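Local coordinates for disulfide isomerase DsbG N-terminal domain-containing protein (Helicobacter pylori, PDB 3TDG) that probably acts as a thiol-disulfide oxidoreductase of the DsbG type, reducing or rearranging disulfide bonds through a thioredoxin-fold domain, at residues 50-55 with 62-67; 148-153 with 175-180; 160-165 with 256-261; 181-186 with 246-251; 195-200 with 219-224. One frame throughout, in Å; residues are numbered along the deposited sequence.

Interaction 1 (50-55 with 62-67); sequences LEIKPL and KMVVIE
Met63 sends CG opposite its backbone N (chi1 -157°) and then folds back at the next two torsions, which carries CE to 3.7 Å from Glu51 OE2 and against CB of Lys53. Glu51 also sets CG away from its own N but stays extended, lying side by side with Val65. Its OE2 takes Lys53 NZ at 3.2 Å in a salt bridge within the strand, the lysine arriving above the carboxylate plane, while OE1 pairs with Lys110. Across the other face, CG2 of Ile52 packs on CE of Lys62 at 3.8 Å. Antiparallel backbone bonds fix the register: Lys53 N to Met63 O (2.8 Å) and Met63 N to Lys53 O (2.7 Å) bracket one pair. Val65 O receives Leu50 N at 2.9 Å and, weakly, Glu51 N, so two residues face one in a classic beta bulge. This hairpin forms one edge of the N-terminal four-stranded sheet: within this chain strand 48-54 is outermost, strand 74-79 follows 62-67, and helix 98-129 covers the face bearing Met63 and Val65.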
# COMPACT_ATOMS: atom_id res chain seq x y z
N LEU A 50 20.68 -11.33 17.72
CA LEU A 50 21.50 -10.11 17.80
C LEU A 50 21.51 -9.45 19.18
O LEU A 50 22.50 -8.85 19.57
CB LEU A 50 21.06 -9.08 16.76
CG LEU A 50 20.92 -9.51 15.30
CD1 LEU A 50 20.06 -8.50 14.57
CD2 LEU A 50 22.28 -9.66 14.63
N GLU A 51 20.40 -9.53 19.91
CA GLU A 51 20.22 -8.74 21.12
C GLU A 51 19.22 -9.43 22.06
O GLU A 51 18.17 -9.91 21.61
CB GLU A 51 19.72 -7.35 20.72
CG GLU A 51 19.77 -6.29 21.79
CD GLU A 51 19.00 -5.01 21.41
OE1 GLU A 51 18.93 -4.67 20.21
OE2 GLU A 51 18.47 -4.35 22.32
N ILE A 52 19.56 -9.49 23.34
CA ILE A 52 18.62 -9.99 24.37
C ILE A 52 18.52 -8.98 25.51
O ILE A 52 19.55 -8.55 26.04
CB ILE A 52 19.03 -11.38 24.93
CG1 ILE A 52 19.13 -12.43 23.81
CG2 ILE A 52 18.04 -11.84 26.01
CD1 ILE A 52 19.99 -13.66 24.18
N LYS A 53 17.31 -8.58 25.87
CA LYS A 53 17.08 -7.61 26.94
C LYS A 53 15.93 -8.06 27.86
O LYS A 53 14.93 -8.59 27.37
CB LYS A 53 16.76 -6.22 26.38
CG LYS A 53 17.92 -5.52 25.72
CD LYS A 53 19.08 -5.33 26.68
CE LYS A 53 20.33 -4.92 25.94
NZ LYS A 53 20.01 -3.79 25.02
N PRO A 54 16.00 -7.80 29.14
CA PRO A 54 14.94 -8.21 30.05
C PRO A 54 13.77 -7.26 30.06
O PRO A 54 13.94 -6.14 29.69
CB PRO A 54 15.63 -8.17 31.40
CG PRO A 54 16.67 -7.17 31.24
CD PRO A 54 17.13 -7.22 29.85
N LEU A 55 12.60 -7.71 30.49
CA LEU A 55 11.47 -6.83 30.68
C LEU A 55 11.11 -6.68 32.15
O LEU A 55 11.00 -7.65 32.86
CB LEU A 55 10.25 -7.34 29.96
CG LEU A 55 10.27 -7.60 28.47
CD1 LEU A 55 8.96 -8.18 28.10
CD2 LEU A 55 10.50 -6.34 27.74
N LYS A 62 11.53 -12.35 27.73
CA LYS A 62 12.65 -11.49 27.35
C LYS A 62 12.43 -10.85 25.96
O LYS A 62 11.69 -11.38 25.14
CB LYS A 62 13.97 -12.27 27.33
CG LYS A 62 14.22 -13.13 28.59
CD LYS A 62 15.70 -13.48 28.71
CE LYS A 62 16.47 -12.38 29.42
NZ LYS A 62 16.17 -12.37 30.89
N MET A 63 13.08 -9.72 25.73
CA MET A 63 13.07 -9.05 24.44
C MET A 63 14.26 -9.55 23.63
O MET A 63 15.40 -9.46 24.08
CB MET A 63 13.13 -7.54 24.63
CG MET A 63 12.58 -6.73 23.46
SD MET A 63 13.78 -6.50 22.15
CE MET A 63 14.95 -5.39 22.94
N VAL A 64 13.98 -10.10 22.44
CA VAL A 64 15.01 -10.62 21.55
C VAL A 64 14.86 -10.02 20.15
O VAL A 64 13.75 -9.97 19.59
CB VAL A 64 14.94 -12.18 21.45
CG1 VAL A 64 16.07 -12.73 20.59
CG2 VAL A 64 14.99 -12.82 22.84
N VAL A 65 15.97 -9.54 19.60
CA VAL A 65 16.03 -9.15 18.19
C VAL A 65 16.84 -10.19 17.42
O VAL A 65 17.90 -10.63 17.89
CB VAL A 65 16.60 -7.72 18.01
CG1 VAL A 65 16.64 -7.32 16.51
CG2 VAL A 65 15.74 -6.73 18.79
N ILE A 66 16.32 -10.59 16.27
CA ILE A 66 16.94 -11.60 15.42
C ILE A 66 17.14 -11.03 14.03
O ILE A 66 16.52 -10.03 13.68
CB ILE A 66 16.11 -12.94 15.36
CG1 ILE A 66 14.72 -12.74 14.74
CG2 ILE A 66 16.04 -13.63 16.74
CD1 ILE A 66 14.72 -12.73 13.18
N GLU A 67 18.02 -11.65 13.24
CA GLU A 67 18.22 -11.31 11.85
C GLU A 67 17.64 -12.41 10.97
O GLU A 67 17.99 -13.57 11.15
CB GLU A 67 19.70 -11.17 11.54
CG GLU A 67 19.99 -10.73 10.12
CD GLU A 67 21.45 -10.95 9.75
OE1 GLU A 67 21.92 -12.11 9.81
OE2 GLU A 67 22.12 -9.95 9.41

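Interaction 2 (148-153 with 175-180); sequences DKILYI and ENTVRM
Strands 150-153 and 177-180 run parallel, their axes 4.6 Å apart at closest approach and inclined by 25°, with Leu151 N to Thr177 O (2.9 Å) among the bonds setting the register; helices connect them, a beta-alpha-beta unit of the thioredoxin-fold sheet. On the face bearing Ile150 and Tyr152, the Arg179 chain runs extended from CG to NE across the tyrosine. Its CB sits over the Tyr152 ring face, 4.1 Å from the centroid, a CH-pi contact. The guanidinium stands at 79° to the ring, and Arg179 NH1 donates in its own plane to Tyr152 OH at 3.0 Å. Ile150 CD1 lies over one face of the guanidinium, toward its rim, 3.6 Å from Arg179 NH2. On the face of the sheet that bears Leu151 and Ile153, Ile153 CD1 meets Val178 CG1 at 3.7 Å. Arg179 NE forms a salt bridge with Glu138 of the adjoining strand and NH2 has a further hydrogen-bond partner, so all three nitrogens are engaged. Such a grip restricts rotation, and the carboxylate probably offsets the charge near Tyr152.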
# COMPACT_ATOMS: atom_id res chain seq x y z
N ASP A 148 38.28 -5.96 -7.29
CA ASP A 148 37.02 -6.53 -6.79
C ASP A 148 36.09 -5.50 -6.12
O ASP A 148 34.94 -5.80 -5.79
CB ASP A 148 37.31 -7.68 -5.83
CG ASP A 148 37.64 -8.98 -6.56
OD1 ASP A 148 38.13 -8.92 -7.72
OD2 ASP A 148 37.41 -10.06 -5.97
N LYS A 149 36.59 -4.28 -5.93
CA LYS A 149 35.81 -3.24 -5.26
C LYS A 149 35.00 -2.46 -6.31
O LYS A 149 35.55 -1.69 -7.09
CB LYS A 149 36.73 -2.32 -4.44
CG LYS A 149 37.49 -3.06 -3.31
CD LYS A 149 38.37 -2.09 -2.50
CE LYS A 149 39.67 -2.76 -2.03
NZ LYS A 149 40.68 -1.78 -1.51
N ILE A 150 33.69 -2.71 -6.32
CA ILE A 150 32.83 -2.22 -7.40
C ILE A 150 32.13 -0.90 -7.06
O ILE A 150 31.37 -0.82 -6.10
CB ILE A 150 31.76 -3.29 -7.80
CG1 ILE A 150 32.43 -4.60 -8.25
CG2 ILE A 150 30.83 -2.75 -8.90
CD1 ILE A 150 33.11 -4.55 -9.61
N LEU A 151 32.40 0.12 -7.89
CA LEU A 151 31.72 1.41 -7.79
C LEU A 151 30.84 1.68 -9.01
O LEU A 151 31.35 1.86 -10.11
CB LEU A 151 32.74 2.54 -7.61
CG LEU A 151 32.27 4.00 -7.61
CD1 LEU A 151 31.25 4.26 -6.51
CD2 LEU A 151 33.49 4.88 -7.43
N TYR A 152 29.54 1.72 -8.81
CA TYR A 152 28.61 2.12 -9.85
C TYR A 152 28.48 3.64 -9.87
O TYR A 152 28.31 4.27 -8.82
CB TYR A 152 27.24 1.51 -9.59
CG TYR A 152 27.06 0.13 -10.14
CD1 TYR A 152 26.74 -0.06 -11.50
CD2 TYR A 152 27.22 -1.00 -9.33
CE1 TYR A 152 26.56 -1.34 -12.02
CE2 TYR A 152 27.05 -2.29 -9.84
CZ TYR A 152 26.72 -2.45 -11.19
OH TYR A 152 26.55 -3.72 -11.72
N ILE A 153 28.56 4.22 -11.07
CA ILE A 153 28.35 5.65 -11.26
C ILE A 153 27.26 5.89 -12.32
O ILE A 153 27.47 5.64 -13.50
CB ILE A 153 29.66 6.35 -11.68
CG1 ILE A 153 30.76 6.06 -10.65
CG2 ILE A 153 29.43 7.89 -11.87
CD1 ILE A 153 32.06 6.72 -10.93
N GLU A 175 41.31 3.24 -6.62
CA GLU A 175 40.65 2.60 -5.47
C GLU A 175 39.55 1.58 -5.79
O GLU A 175 39.21 0.75 -4.94
CB GLU A 175 40.08 3.65 -4.52
CG GLU A 175 41.00 4.83 -4.23
CD GLU A 175 42.21 4.50 -3.37
OE1 GLU A 175 43.09 5.38 -3.25
OE2 GLU A 175 42.30 3.38 -2.80
N ASN A 176 38.95 1.67 -6.99
CA ASN A 176 37.84 0.78 -7.36
C ASN A 176 37.85 0.35 -8.83
O ASN A 176 38.50 0.97 -9.66
CB ASN A 176 36.48 1.45 -7.13
CG ASN A 176 36.19 1.71 -5.67
OD1 ASN A 176 35.48 0.95 -5.02
ND2 ASN A 176 36.70 2.82 -5.17
N THR A 177 37.10 -0.70 -9.13
CA THR A 177 36.65 -0.92 -10.50
C THR A 177 35.34 -0.17 -10.63
O THR A 177 34.43 -0.37 -9.83
CB THR A 177 36.51 -2.42 -10.84
OG1 THR A 177 37.81 -2.95 -11.11
CG2 THR A 177 35.63 -2.62 -12.08
N VAL A 178 35.28 0.70 -11.63
CA VAL A 178 34.10 1.53 -11.88
C VAL A 178 33.22 0.94 -12.98
O VAL A 178 33.71 0.59 -14.06
CB VAL A 178 34.53 2.97 -12.25
CG1 VAL A 178 33.35 3.79 -12.83
CG2 VAL A 178 35.14 3.66 -11.03
N ARG A 179 31.93 0.81 -12.68
CA ARG A 179 30.92 0.54 -13.69
C ARG A 179 30.11 1.80 -13.95
O ARG A 179 29.15 2.13 -13.22
CB ARG A 179 30.00 -0.61 -13.27
CG ARG A 179 30.76 -1.93 -13.11
CD ARG A 179 29.84 -3.06 -12.75
NE ARG A 179 30.62 -4.29 -12.60
CZ ARG A 179 30.22 -5.37 -11.95
NH1 ARG A 179 29.02 -5.40 -11.37
NH2 ARG A 179 31.01 -6.43 -11.89
N MET A 180 30.49 2.51 -15.01
CA MET A 180 29.80 3.73 -15.37
C MET A 180 28.54 3.44 -16.21
O MET A 180 28.62 2.80 -17.26
CB MET A 180 30.77 4.65 -16.12
CG MET A 180 30.27 6.07 -16.22
SD MET A 180 31.65 7.18 -16.50
CE MET A 180 30.77 8.60 -17.15

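Interaction 3 (160-165 with 256-261)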
# COMPACT_ATOMS: atom_id res chain seq x y z
N PRO A 160 26.53 19.08 -16.14
CA PRO A 160 27.81 19.62 -15.67
C PRO A 160 28.35 18.96 -14.42
O PRO A 160 29.55 18.76 -14.30
CB PRO A 160 27.48 21.10 -15.40
CG PRO A 160 26.47 21.40 -16.49
CD PRO A 160 25.59 20.17 -16.47
N HIS A 161 27.48 18.59 -13.48
CA HIS A 161 27.97 17.86 -12.30
C HIS A 161 28.54 16.47 -12.64
O HIS A 161 29.51 16.00 -12.02
CB HIS A 161 26.89 17.80 -11.23
CG HIS A 161 26.82 19.04 -10.40
ND1 HIS A 161 27.14 19.07 -9.06
CD2 HIS A 161 26.51 20.32 -10.74
CE1 HIS A 161 27.01 20.30 -8.60
NE2 HIS A 161 26.63 21.08 -9.60
N CYS A 162 27.96 15.82 -13.65
CA CYS A 162 28.51 14.55 -14.15
C CYS A 162 29.82 14.76 -14.91
O CYS A 162 30.71 13.92 -14.84
CB CYS A 162 27.47 13.81 -14.99
SG CYS A 162 26.01 13.31 -14.02
N GLN A 163 29.93 15.89 -15.61
CA GLN A 163 31.19 16.26 -16.26
C GLN A 163 32.31 16.45 -15.24
O GLN A 163 33.43 15.99 -15.46
CB GLN A 163 31.03 17.53 -17.08
CG GLN A 163 30.35 17.37 -18.40
CD GLN A 163 30.20 18.71 -19.09
OE1 GLN A 163 29.52 19.60 -18.58
NE2 GLN A 163 30.87 18.88 -20.24
N LYS A 164 31.99 17.11 -14.12
CA LYS A 164 32.92 17.26 -13.01
C LYS A 164 33.28 15.91 -12.40
O LYS A 164 34.46 15.60 -12.18
CB LYS A 164 32.35 18.21 -11.94
CG LYS A 164 32.92 18.02 -10.53
CD LYS A 164 32.39 19.10 -9.59
CE LYS A 164 31.88 18.53 -8.28
NZ LYS A 164 30.55 19.14 -7.99
N GLU A 165 32.26 15.10 -12.11
CA GLU A 165 32.48 13.74 -11.65
C GLU A 165 33.39 12.95 -12.63
O GLU A 165 34.28 12.21 -12.20
CB GLU A 165 31.15 13.02 -11.41
CG GLU A 165 31.29 11.55 -10.98
CD GLU A 165 32.06 11.35 -9.67
OE1 GLU A 165 31.87 12.13 -8.72
OE2 GLU A 165 32.85 10.38 -9.58
N GLY A 256 18.52 11.31 -8.93
CA GLY A 256 19.36 12.24 -9.70
C GLY A 256 20.76 11.74 -9.96
O GLY A 256 21.15 10.65 -9.54
N VAL A 257 21.53 12.57 -10.67
CA VAL A 257 22.87 12.20 -11.08
C VAL A 257 23.85 13.34 -10.73
O VAL A 257 23.41 14.47 -10.56
CB VAL A 257 22.94 11.90 -12.59
CG1 VAL A 257 22.04 10.68 -12.97
CG2 VAL A 257 22.55 13.13 -13.42
N PRO A 258 25.16 13.05 -10.62
CA PRO A 258 25.76 11.71 -10.64
C PRO A 258 25.37 10.94 -9.38
O PRO A 258 25.38 11.51 -8.28
CB PRO A 258 27.26 11.99 -10.67
CG PRO A 258 27.41 13.40 -10.14
CD PRO A 258 26.16 14.12 -10.49
N PHE A 259 25.00 9.68 -9.54
CA PHE A 259 24.68 8.81 -8.41
C PHE A 259 25.79 7.77 -8.28
O PHE A 259 26.04 6.99 -9.22
CB PHE A 259 23.32 8.15 -8.65
CG PHE A 259 22.86 7.27 -7.53
CD1 PHE A 259 21.96 7.75 -6.58
CD2 PHE A 259 23.30 5.95 -7.43
CE1 PHE A 259 21.51 6.94 -5.53
CE2 PHE A 259 22.86 5.12 -6.39
CZ PHE A 259 21.97 5.62 -5.43
N LEU A 260 26.48 7.76 -7.15
CA LEU A 260 27.51 6.75 -6.91
C LEU A 260 27.01 5.69 -5.93
O LEU A 260 26.29 6.00 -4.97
CB LEU A 260 28.81 7.39 -6.43
CG LEU A 260 29.69 8.12 -7.44
CD1 LEU A 260 28.99 9.32 -8.08
CD2 LEU A 260 30.98 8.57 -6.75
N TYR A 261 27.37 4.44 -6.17
CA TYR A 261 26.95 3.33 -5.31
C TYR A 261 28.04 2.28 -5.23
O TYR A 261 28.43 1.68 -6.25
CB TYR A 261 25.63 2.73 -5.81
CG TYR A 261 25.10 1.56 -5.00
CD1 TYR A 261 24.78 1.69 -3.64
CD2 TYR A 261 24.90 0.31 -5.60
CE1 TYR A 261 24.29 0.60 -2.89
CE2 TYR A 261 24.41 -0.77 -4.88
CZ TYR A 261 24.11 -0.63 -3.53
OH TYR A 261 23.62 -1.72 -2.83
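The contact belongs to the thioredoxin fold at its probable redox site: helix 160-167 carries Cys162, which with Cys159 fits the CxxC pattern at a helix start, and it faces a cis-proline loop ahead of strand 259-262. The peptide bond before Pro258 is cis, as in the loop that lies beside the CxxC cysteines throughout the thioredoxin family. SG of Cys162 is the meeting point. With chi1 at -64°, the sulfur is turned toward the Val257-Pro258 peptide, and Cys162 SG lies 3.5 Å from Pro258 N. Cys162 SG is equally close to the side chain of Val257, at 3.5 Å from Val257 CG2, so it rests against the junction of the two residues. The proline ring is then hemmed in along the helix: His161 CB touches Pro258 CD at 3.8 Å, and Glu165 CB reaches Pro258 CG at 4.0 Å. One turn on from His161, Glu165 bends at chi2 (60°) and meets Leu260 from the opposite direction, Glu165 OE2 coming 3.8 Å from Leu260 CD2; a weak hydrogen bond also links that oxygen to His172 NE2. No hydrogen bond joins the two segments. Pro258 N has no hydrogen to donate, so this side of the second cysteine's sulfur is met by van der Waals contact, and its hydrogen bonding comes from elsewhere in the structure.

Interaction 4 (181-186 with 246-251); sequences VVVGWL and KKIFES
Trp185 and Phe249 make an offset stack, the centroids of the six-membered indole ring and the phenyl ring 3.8 Å apart and the planes only 3° from parallel. The closest atoms include Trp185 CE3 and Phe249 CG, at 3.6 Å, and the overlap extends inward, since CD2 of the indole lies over the centre of the phenyl ring. Ile248 CG2 approaches the opposite phenyl face near its rim, so the ring is held between its helical neighbour and the indole. Val183 closes in at the edge, Val183 CG2 lying 3.9 Å from Phe249 CE2. Its other branch, CG1, meets Ile248 CD1 at 3.7 Å, and that same isoleucine methyl reaches Val181 CG1 tip to tip, also at 3.7 Å. One isoleucine methyl thus bridges two valines. With CG opposite its backbone N (chi1 163°), the indole of Trp185 swings over Phe249, and Asp156 OD1 accepts hydrogen bonds from the backbone N of Trp185 and of Leu186, fixing the loop that presents it. Gly184 N is bound by Thr245 OG1, tying that loop to helix 235-249. The contact thereby joins the end of strand 177-182 and the loop after it to helix 235-249, with Val154 of the adjacent strand 150-155 touching both Val183 and Phe249.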
# COMPACT_ATOMS: atom_id res chain seq x y z
N VAL A 181 27.39 3.89 -15.73
CA VAL A 181 26.12 3.69 -16.39
C VAL A 181 25.67 5.03 -16.97
O VAL A 181 25.25 5.92 -16.21
CB VAL A 181 25.07 3.14 -15.39
CG1 VAL A 181 23.70 2.96 -16.06
CG2 VAL A 181 25.55 1.82 -14.77
N VAL A 182 25.81 5.19 -18.29
CA VAL A 182 25.57 6.47 -18.95
C VAL A 182 24.12 6.53 -19.44
O VAL A 182 23.73 5.79 -20.34
CB VAL A 182 26.59 6.75 -20.10
CG1 VAL A 182 26.38 8.15 -20.72
CG2 VAL A 182 27.99 6.63 -19.59
N VAL A 183 23.34 7.38 -18.79
CA VAL A 183 21.90 7.42 -19.02
C VAL A 183 21.48 8.59 -19.91
O VAL A 183 22.22 9.58 -20.04
CB VAL A 183 21.12 7.48 -17.69
CG1 VAL A 183 21.34 6.19 -16.88
CG2 VAL A 183 21.54 8.74 -16.87
N GLY A 184 20.29 8.48 -20.48
CA GLY A 184 19.68 9.56 -21.26
C GLY A 184 18.58 10.21 -20.44
O GLY A 184 17.43 10.20 -20.85
N TRP A 185 18.94 10.80 -19.30
CA TRP A 185 17.98 11.18 -18.25
C TRP A 185 17.48 12.63 -18.35
O TRP A 185 16.29 12.91 -18.09
CB TRP A 185 18.62 10.87 -16.88
CG TRP A 185 18.06 11.47 -15.55
CD1 TRP A 185 18.77 12.23 -14.65
CD2 TRP A 185 16.77 11.28 -14.96
NE1 TRP A 185 17.99 12.55 -13.55
CE2 TRP A 185 16.76 11.98 -13.72
CE3 TRP A 185 15.61 10.61 -15.37
CZ2 TRP A 185 15.64 12.02 -12.89
CZ3 TRP A 185 14.50 10.66 -14.54
CH2 TRP A 185 14.52 11.35 -13.32
N LEU A 186 18.36 13.55 -18.73
CA LEU A 186 18.03 14.97 -18.61
C LEU A 186 17.31 15.59 -19.82
O LEU A 186 16.72 16.66 -19.70
CB LEU A 186 19.25 15.80 -18.18
CG LEU A 186 19.76 15.47 -16.77
CD1 LEU A 186 21.01 16.28 -16.47
CD2 LEU A 186 18.69 15.70 -15.70
N LYS A 246 14.74 4.64 -18.19
CA LYS A 246 13.41 4.61 -17.55
C LYS A 246 13.36 3.71 -16.32
O LYS A 246 12.75 4.08 -15.32
CB LYS A 246 12.33 4.14 -18.53
CG LYS A 246 11.63 5.25 -19.32
CD LYS A 246 10.26 4.79 -19.86
CE LYS A 246 9.36 4.30 -18.73
NZ LYS A 246 7.91 4.41 -19.09
N LYS A 247 14.02 2.56 -16.41
CA LYS A 247 13.96 1.51 -15.38
C LYS A 247 14.89 1.79 -14.19
O LYS A 247 14.61 1.37 -13.05
CB LYS A 247 14.31 0.14 -15.98
CG LYS A 247 13.14 -0.57 -16.68
CD LYS A 247 13.59 -1.88 -17.35
CE LYS A 247 12.42 -2.63 -17.99
NZ LYS A 247 12.15 -2.11 -19.36
N ILE A 248 16.00 2.47 -14.47
CA ILE A 248 16.87 2.95 -13.41
C ILE A 248 16.12 3.97 -12.53
O ILE A 248 16.19 3.88 -11.32
CB ILE A 248 18.16 3.57 -13.96
CG1 ILE A 248 19.05 2.48 -14.55
CG2 ILE A 248 18.93 4.31 -12.86
CD1 ILE A 248 20.01 3.00 -15.62
N PHE A 249 15.39 4.89 -13.15
CA PHE A 249 14.78 6.01 -12.43
C PHE A 249 13.31 5.80 -12.03
O PHE A 249 12.73 6.64 -11.34
CB PHE A 249 14.93 7.32 -13.23
CG PHE A 249 16.36 7.78 -13.36
CD1 PHE A 249 16.97 8.51 -12.33
CD2 PHE A 249 17.10 7.47 -14.49
CE1 PHE A 249 18.30 8.92 -12.46
CE2 PHE A 249 18.44 7.86 -14.62
CZ PHE A 249 19.04 8.59 -13.60
N GLU A 250 12.73 4.68 -12.44
CA GLU A 250 11.32 4.35 -12.23
C GLU A 250 10.83 4.42 -10.78
O GLU A 250 9.81 5.02 -10.51
CB GLU A 250 11.08 2.93 -12.73
CG GLU A 250 9.74 2.73 -13.34
CD GLU A 250 9.75 1.57 -14.30
OE1 GLU A 250 10.21 0.47 -13.91
OE2 GLU A 250 9.31 1.76 -15.46
N SER A 251 11.55 3.77 -9.87
CA SER A 251 11.08 3.58 -8.49
C SER A 251 11.26 4.84 -7.65
O SER A 251 10.59 5.03 -6.64
CB SER A 251 11.86 2.45 -7.85
OG SER A 251 13.24 2.78 -7.82

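Interaction 5 (195-200 with 219-224)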
# COMPACT_ATOMS: atom_id res chain seq x y z
N ALA A 195 23.38 7.07 -26.42
CA ALA A 195 23.34 6.15 -27.58
C ALA A 195 24.67 6.03 -28.32
O ALA A 195 25.13 4.94 -28.63
CB ALA A 195 22.20 6.54 -28.56
N LEU A 196 25.29 7.18 -28.58
CA LEU A 196 26.58 7.24 -29.27
C LEU A 196 27.65 6.59 -28.43
O LEU A 196 28.55 5.91 -28.94
CB LEU A 196 26.95 8.72 -29.55
CG LEU A 196 26.08 9.52 -30.54
CD1 LEU A 196 26.39 11.05 -30.52
CD2 LEU A 196 26.19 8.98 -31.96
N ILE A 197 27.59 6.82 -27.11
CA ILE A 197 28.50 6.16 -26.20
C ILE A 197 28.35 4.62 -26.27
O ILE A 197 29.35 3.90 -26.30
CB ILE A 197 28.42 6.74 -24.74
CG1 ILE A 197 29.21 8.06 -24.65
CG2 ILE A 197 29.05 5.75 -23.71
CD1 ILE A 197 28.74 9.02 -23.54
N GLN A 198 27.11 4.13 -26.29
CA GLN A 198 26.86 2.67 -26.39
C GLN A 198 27.46 2.15 -27.70
O GLN A 198 28.14 1.12 -27.72
CB GLN A 198 25.35 2.37 -26.37
CG GLN A 198 24.68 2.43 -24.99
CD GLN A 198 25.34 1.50 -24.00
OE1 GLN A 198 25.48 0.32 -24.28
NE2 GLN A 198 25.79 2.04 -22.88
N GLU A 199 27.21 2.87 -28.80
CA GLU A 199 27.72 2.45 -30.12
C GLU A 199 29.23 2.45 -30.13
O GLU A 199 29.85 1.50 -30.57
CB GLU A 199 27.16 3.36 -31.21
CG GLU A 199 27.67 3.08 -32.63
CD GLU A 199 26.94 3.94 -33.66
OE1 GLU A 199 27.13 5.18 -33.64
OE2 GLU A 199 26.14 3.40 -34.45
N GLU A 200 29.82 3.52 -29.61
CA GLU A 200 31.26 3.66 -29.63
C GLU A 200 31.96 2.65 -28.70
O GLU A 200 33.04 2.16 -29.03
CB GLU A 200 31.63 5.12 -29.32
CG GLU A 200 33.11 5.42 -29.31
CD GLU A 200 33.56 6.31 -30.47
OE1 GLU A 200 33.19 7.52 -30.47
OE2 GLU A 200 34.29 5.80 -31.36
N GLU A 219 35.26 11.32 -22.43
CA GLU A 219 35.66 12.73 -22.42
C GLU A 219 35.32 13.41 -23.73
O GLU A 219 34.73 14.50 -23.74
CB GLU A 219 37.15 12.86 -22.09
CG GLU A 219 37.47 12.33 -20.70
CD GLU A 219 38.96 12.36 -20.36
OE1 GLU A 219 39.80 12.39 -21.28
OE2 GLU A 219 39.28 12.33 -19.15
N LYS A 220 35.63 12.75 -24.84
CA LYS A 220 35.29 13.29 -26.16
C LYS A 220 33.79 13.63 -26.20
O LYS A 220 33.41 14.76 -26.55
CB LYS A 220 35.70 12.31 -27.28
CG LYS A 220 35.32 12.77 -28.72
CD LYS A 220 35.69 11.73 -29.80
CE LYS A 220 34.63 10.62 -29.92
NZ LYS A 220 35.04 9.51 -30.84
N ILE A 221 32.93 12.68 -25.83
CA ILE A 221 31.47 12.86 -26.00
C ILE A 221 30.83 13.72 -24.90
O ILE A 221 29.86 14.45 -25.16
CB ILE A 221 30.73 11.49 -26.22
CG1 ILE A 221 31.17 10.85 -27.54
CG2 ILE A 221 29.21 11.68 -26.21
CD1 ILE A 221 30.84 9.38 -27.70
N TYR A 222 31.37 13.64 -23.68
CA TYR A 222 30.89 14.45 -22.56
C TYR A 222 31.21 15.95 -22.75
O TYR A 222 30.50 16.82 -22.23
CB TYR A 222 31.47 13.96 -21.24
CG TYR A 222 30.60 12.95 -20.50
CD1 TYR A 222 30.10 13.24 -19.23
CD2 TYR A 222 30.29 11.70 -21.06
CE1 TYR A 222 29.31 12.33 -18.53
CE2 TYR A 222 29.48 10.77 -20.36
CZ TYR A 222 29.00 11.11 -19.09
OH TYR A 222 28.21 10.25 -18.39
N SER A 223 32.26 16.24 -23.51
CA SER A 223 32.66 17.62 -23.78
C SER A 223 31.46 18.45 -24.23
O SER A 223 30.71 18.06 -25.11
CB SER A 223 33.76 17.67 -24.85
OG SER A 223 34.02 19.01 -25.22
N THR A 224 31.29 19.60 -23.59
CA THR A 224 30.27 20.56 -23.97
C THR A 224 30.38 21.02 -25.43
O THR A 224 29.37 21.39 -26.04
CB THR A 224 30.33 21.78 -23.02
OG1 THR A 224 30.20 21.33 -21.66
CG2 THR A 224 29.22 22.76 -23.31
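Ile197 and Ile221 run antiparallel alongside one another, so that their branches interleave instead of meeting end on. Ile197 CG1 lies 3.7 Å from Ile221 CD1, and Ile197 CD1 passes on to Ile221 CG2 at 3.8 Å. Ile197 CD1 also reaches the edge of the Tyr222 ring, near its plane, 3.7 Å from Tyr222 CE2; the two side chains lie roughly perpendicular. Toward the outer side, Glu200 and Lys220 are likewise set nearly square to each other. Lys220 NZ donates to Glu200 OE1 at 2.7 Å in a salt bridge, approaching from above the carboxylate plane, 41° out of it. Bends at chi2 of the glutamate and chi3 of the lysine bring the charges together near Ile221, whose CD1 lies 4.1 Å from Glu200 OE1. The hydroxyl of Tyr222 is hydrogen-bonded to Ser155 OG, and the hydroxyl end of the side chain packs against Met180 and Val182 of strand 177-182. The arrangement is that of two packed helices, 188-206 and 211-222, with an apolar seam bordered by a salt bridge. They lie between strand 177-182 and the last strand, consistent with the helical insertion into the thioredoxin fold of DsbG and DsbC relatives.

From the N terminus, interaction 1 closes a short hairpin and is complete before the others begin; its centre lies about 38 to 54 Å from theirs, on the opposite side of the chain's centre. Interaction 2 then pairs strands 150-155 and 177-182 around intervening helices. Interaction 3 crosses it, starting between the two strands and closing about 90 residues later at the start of strand 259-262, which neighbours strand 150-155 in the sheet. Within that long loop interaction 4 joins the end of strand 177-182 to helix 235-249, and within interaction 4 lies interaction 5, a helix pair. Interactions 2 to 5 touch one another, tying sheet, CxxC helix and helical insertion into one domain.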